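Local coordinates for serine-rich secreted cell wall anchored (LPXTG-motif ) protein (Lactobacillus reuteri ATCC 53608, PDB 5NXK) that probably acts as a cell-wall-anchored adhesin that helps this gut bacterium attach to its host, through a binding region built as a beta-solenoid, at residues A[164-176]-A[198-211]. Sequence-based numbering, arbitrary orientation.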
loop_
_atom_site.group_PDB
_atom_site.type_symbol
_atom_site.label_atom_id
_atom_site.label_comp_id
_atom_site.label_asym_id
_atom_site.label_seq_id
_atom_site.Cartn_x
_atom_site.Cartn_y
_atom_site.Cartn_z
ATOM N N TYR A 164 -2.390 -1.935 -3.719
ATOM C CA TYR A 164 -2.430 -1.485 -5.108
ATOM C C TYR A 164 -2.504 0.035 -5.085
ATOM O O TYR A 164 -3.577 0.632 -5.205
ATOM C CB TYR A 164 -3.623 -2.105 -5.836
ATOM C CG TYR A 164 -3.641 -1.973 -7.336
ATOM C CD1 TYR A 164 -2.734 -2.681 -8.124
ATOM C CD2 TYR A 164 -4.596 -1.174 -7.978
ATOM C CE1 TYR A 164 -2.759 -2.590 -9.497
ATOM C CE2 TYR A 164 -4.636 -1.081 -9.370
ATOM C CZ TYR A 164 -3.714 -1.793 -10.118
ATOM O OH TYR A 164 -3.719 -1.727 -11.491
ATOM N N VAL A 165 -1.334 0.645 -4.923
ATOM C CA VAL A 165 -1.212 2.074 -4.700
ATOM C C VAL A 165 -0.447 2.633 -5.881
ATOM O O VAL A 165 0.701 2.256 -6.120
ATOM C CB VAL A 165 -0.466 2.388 -3.390
ATOM C CG1 VAL A 165 -0.275 3.902 -3.226
ATOM C CG2 VAL A 165 -1.198 1.778 -2.193
ATOM N N SER A 166 -1.076 3.534 -6.625
ATOM C CA SER A 166 -0.547 3.859 -7.939
ATOM C C SER A 166 0.867 4.446 -7.921
ATOM O O SER A 166 1.731 4.016 -8.697
ATOM C CB SER A 166 -1.498 4.826 -8.647
ATOM O OG SER A 166 -1.093 5.002 -9.991
ATOM N N ASN A 167 1.114 5.431 -7.060
ATOM C CA ASN A 167 2.323 6.248 -7.239
ATOM C C ASN A 167 3.397 6.171 -6.175
ATOM O O ASN A 167 4.586 6.258 -6.497
ATOM C CB ASN A 167 1.930 7.712 -7.400
ATOM C CG ASN A 167 0.957 7.905 -8.527
ATOM O OD1 ASN A 167 -0.223 8.147 -8.287
ATOM N ND2 ASN A 167 1.429 7.750 -9.764
ATOM N N ALA A 168 3.010 6.095 -4.908
ATOM C CA ALA A 168 4.055 6.064 -3.887
ATOM C C ALA A 168 3.675 5.318 -2.627
ATOM O O ALA A 168 2.576 5.478 -2.111
ATOM C CB ALA A 168 4.475 7.484 -3.535
ATOM N N ILE A 169 4.578 4.475 -2.149
ATOM C CA ILE A 169 4.457 3.946 -0.791
ATOM C C ILE A 169 5.733 4.347 -0.055
ATOM O O ILE A 169 6.841 3.968 -0.449
ATOM C CB ILE A 169 4.262 2.425 -0.778
ATOM C CG1 ILE A 169 2.966 2.044 -1.499
ATOM C CG2 ILE A 169 4.216 1.887 0.643
ATOM C CD1 ILE A 169 2.807 0.554 -1.634
ATOM N N ASN A 170 5.580 5.146 0.992
ATOM C CA ASN A 170 6.738 5.669 1.703
ATOM C C ASN A 170 6.771 5.099 3.109
ATOM O O ASN A 170 5.850 5.316 3.880
ATOM C CB ASN A 170 6.686 7.201 1.784
ATOM C CG ASN A 170 6.619 7.865 0.423
ATOM O OD1 ASN A 170 7.433 7.589 -0.458
ATOM N ND2 ASN A 170 5.629 8.746 0.243
ATOM N N ILE A 171 7.846 4.414 3.460
ATOM C CA ILE A 171 8.057 3.984 4.835
ATOM C C ILE A 171 8.803 5.117 5.513
ATOM O O ILE A 171 9.925 5.454 5.138
ATOM C CB ILE A 171 8.847 2.656 4.944
ATOM C CG1 ILE A 171 7.983 1.453 4.539
ATOM C CG2 ILE A 171 9.284 2.406 6.378
ATOM C CD1 ILE A 171 7.523 1.422 3.104
ATOM N N ALA A 172 8.165 5.736 6.497
ATOM C CA ALA A 172 8.712 6.955 7.076
ATOM C C ALA A 172 10.021 6.700 7.788
ATOM O O ALA A 172 10.285 5.579 8.218
ATOM C CB ALA A 172 7.715 7.565 8.046
ATOM N N GLU A 173 10.843 7.735 7.920
ATOM C CA GLU A 173 12.031 7.626 8.753
ATOM C C GLU A 173 11.661 7.123 10.146
ATOM O O GLU A 173 10.605 7.463 10.675
ATOM C CB GLU A 173 12.800 8.943 8.821
ATOM C CG GLU A 173 12.099 10.106 9.453
ATOM C CD GLU A 173 13.059 11.269 9.674
ATOM O OE1 GLU A 173 14.287 11.028 9.694
ATOM O OE2 GLU A 173 12.587 12.419 9.802
ATOM N N ASN A 174 12.513 6.251 10.681
ATOM C CA ASN A 174 12.354 5.622 11.995
ATOM C C ASN A 174 11.195 4.647 12.098
ATOM O O ASN A 174 10.980 4.068 13.151
ATOM C CB ASN A 174 12.194 6.694 13.079
ATOM C CG ASN A 174 13.360 7.640 13.106
ATOM O OD1 ASN A 174 14.503 7.214 13.031
ATOM N ND2 ASN A 174 13.081 8.934 13.146
ATOM N N ALA A 175 10.479 4.414 11.012
ATOM C CA ALA A 175 9.366 3.473 11.088
ATOM C C ALA A 175 9.846 2.028 11.139
ATOM O O ALA A 175 10.954 1.711 10.697
ATOM C CB ALA A 175 8.422 3.667 9.914
ATOM N N ASN A 176 8.988 1.163 11.671
ATOM C CA ASN A 176 9.179 -0.279 11.648
ATOM C C ASN A 176 7.933 -0.898 11.022
ATOM O O ASN A 176 6.879 -1.040 11.660
ATOM C CB ASN A 176 9.447 -0.841 13.042
ATOM C CG ASN A 176 10.740 -0.314 13.640
ATOM O OD1 ASN A 176 10.730 0.437 14.618
ATOM N ND2 ASN A 176 11.863 -0.683 13.037
ATOM N N SER A 198 0.990 11.506 -13.429
ATOM C CA SER A 198 2.449 11.508 -13.216
ATOM C C SER A 198 3.218 10.366 -13.857
ATOM O O SER A 198 4.357 10.567 -14.280
ATOM C CB SER A 198 2.769 11.516 -11.712
ATOM O OG SER A 198 2.484 10.258 -11.111
ATOM N N GLY A 199 2.635 9.170 -13.914
ATOM C CA GLY A 199 3.344 8.033 -14.478
ATOM C C GLY A 199 4.558 7.589 -13.669
ATOM O O GLY A 199 5.448 6.897 -14.176
ATOM N N ILE A 200 4.570 7.956 -12.397
ATOM C CA ILE A 200 5.682 7.642 -11.499
ATOM C C ILE A 200 5.240 6.656 -10.420
ATOM O O ILE A 200 4.200 6.857 -9.790
ATOM C CB ILE A 200 6.212 8.916 -10.817
ATOM C CG1 ILE A 200 6.738 9.892 -11.875
ATOM C CG2 ILE A 200 7.303 8.585 -9.781
ATOM C CD1 ILE A 200 7.028 11.282 -11.316
ATOM N N SER A 201 6.012 5.589 -10.226
ATOM C CA SER A 201 5.727 4.624 -9.165
ATOM C C SER A 201 6.964 4.456 -8.286
ATOM O O SER A 201 8.011 4.018 -8.764
ATOM C CB SER A 201 5.304 3.272 -9.750
ATOM O OG SER A 201 4.058 3.374 -10.425
ATOM N N THR A 202 6.814 4.727 -6.992
ATOM C CA THR A 202 7.960 4.810 -6.077
ATOM C C THR A 202 7.705 4.176 -4.722
ATOM O O THR A 202 6.674 4.418 -4.123
ATOM C CB THR A 202 8.362 6.277 -5.832
ATOM O OG1 THR A 202 8.760 6.864 -7.071
ATOM C CG2 THR A 202 9.522 6.376 -4.857
ATOM N N VAL A 203 8.634 3.344 -4.264
ATOM C CA VAL A 203 8.667 2.904 -2.868
ATOM C C VAL A 203 9.899 3.485 -2.206
ATOM O O VAL A 203 11.000 3.367 -2.751
ATOM C CB VAL A 203 8.692 1.379 -2.743
ATOM C CG1 VAL A 203 8.820 0.951 -1.259
ATOM C CG2 VAL A 203 7.436 0.786 -3.385
ATOM N N THR A 204 9.731 4.149 -1.066
ATOM C CA THR A 204 10.903 4.651 -0.340
ATOM C C THR A 204 10.944 4.050 1.054
ATOM O O THR A 204 9.902 3.751 1.634
ATOM C CB THR A 204 10.919 6.187 -0.192
ATOM O OG1 THR A 204 9.841 6.595 0.669
ATOM C CG2 THR A 204 10.762 6.855 -1.542
ATOM N N VAL A 205 12.143 3.823 1.567
ATOM C CA VAL A 205 12.311 3.428 2.955
ATOM C C VAL A 205 13.179 4.509 3.617
ATOM O O VAL A 205 14.325 4.722 3.212
ATOM C CB VAL A 205 12.959 2.032 3.086
ATOM C CG1 VAL A 205 13.072 1.629 4.560
ATOM C CG2 VAL A 205 12.152 0.990 2.306
ATOM N N GLY A 206 12.633 5.215 4.607
ATOM C CA GLY A 206 13.291 6.410 5.126
ATOM C C GLY A 206 14.503 6.134 6.012
ATOM O O GLY A 206 14.782 4.976 6.361
ATOM N N ASN A 207 15.235 7.193 6.366
ATOM C CA ASN A 207 16.374 7.066 7.276
ATOM C C ASN A 207 16.043 6.276 8.519
ATOM O O ASN A 207 15.031 6.532 9.152
ATOM C CB ASN A 207 16.898 8.425 7.730
ATOM C CG ASN A 207 17.663 9.142 6.665
ATOM O OD1 ASN A 207 17.527 8.853 5.477
ATOM N ND2 ASN A 207 18.530 10.053 7.088
ATOM N N ASN A 208 16.911 5.328 8.869
ATOM C CA ASN A 208 16.777 4.549 10.098
ATOM C C ASN A 208 15.466 3.800 10.213
ATOM O O ASN A 208 15.066 3.421 11.312
ATOM C CB ASN A 208 16.944 5.443 11.323
ATOM C CG ASN A 208 18.285 6.134 11.355
ATOM O OD1 ASN A 208 18.378 7.348 11.148
ATOM N ND2 ASN A 208 19.340 5.365 11.622
ATOM N N ALA A 209 14.798 3.575 9.086
ATOM C CA ALA A 209 13.547 2.817 9.109
ATOM C C ALA A 209 13.808 1.352 8.824
ATOM O O ALA A 209 14.875 0.990 8.334
ATOM C CB ALA A 209 12.565 3.373 8.105
ATOM N N SER A 210 12.823 0.510 9.106
ATOM C CA SER A 210 12.926 -0.888 8.747
ATOM C C SER A 210 11.677 -1.308 7.966
ATOM O O SER A 210 10.550 -0.870 8.248
ATOM C CB SER A 210 13.158 -1.770 9.989
ATOM O OG SER A 210 11.944 -2.231 10.568
ATOM N N LEU A 211 11.909 -2.121 6.947
ATOM C CA LEU A 211 10.842 -2.701 6.153
ATOM C C LEU A 211 11.086 -4.190 6.084
ATOM O O LEU A 211 12.138 -4.626 5.627
ATOM C CB LEU A 211 10.801 -2.097 4.750
ATOM C CG LEU A 211 9.836 -2.814 3.793
ATOM C CD1 LEU A 211 8.408 -2.728 4.325
ATOM C CD2 LEU A 211 9.901 -2.225 2.388
HETATM O O HOH W 1 -0.355 10.368 -10.966
HETATM O O HOH W 2 10.242 7.380 3.093
HETATM O O HOH W 3 16.308 9.557 11.594
HETATM O O HOH W 4 13.663 1.172 12.420
#
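Asn170 and Thr204 meet on the outer face of two neighbouring parallel strands, where Thr204 OG1 donates to Asn170 OD1 at 2.8 Å. The hydroxyl comes in at the flank of the carbonyl (C=O...O angle 111°), tilted somewhat from its plane. A chi1 of 67° swings OG1 of Thr204 over its own backbone, towards the neighbouring strand. A water donates both to Thr204 OG1 and to Ile171 O. Short polar side chains suit this face, since they can bond across strands beside water. Facing the interior, Ile171 lays CG2 against Ala209 CB, 3.8 Å away, and more loosely against Val205 CG1, while its CG1 comes near Leu211 CD1; branched aliphatics fill such a core.

Strands 168-171 and 200-205 run almost exactly parallel, their axes coming within 4.7 Å of each other, as successive coils of a right-handed beta-solenoid of the pectate lyase-like kind. Between them Ile169 N and Ile171 N donate to Thr202 O and Thr204 O, and Thr204 N and Gly206 N return bonds to Ile169 O and Ile171 O. Both chains then bend through stacked type II turns, 172-175 and 206-209, joined by Asn174 N to Asn207 O (3.0 Å). Asn174 and Asn208 each have positive phi, which asparagine tolerates well, and their nearly parallel amides lie side by side. Gly206, having no side chain, lets the chain pass close beside the turn, its CA 3.9 Å from Glu173 N.

At the other end Asn167 sends ND2 to Ile200 O (2.9 Å, 165° at the hydrogen), with that oxygen in its amide plane. Ser201 OG reaches Ser166 O almost head-on. From the preceding coil, Lys122 N holds Asn167 OD1, fixing the amide's orientation. Ser166 OG hydrogen-bonds to Leu191 O, at the end of strand 186-191.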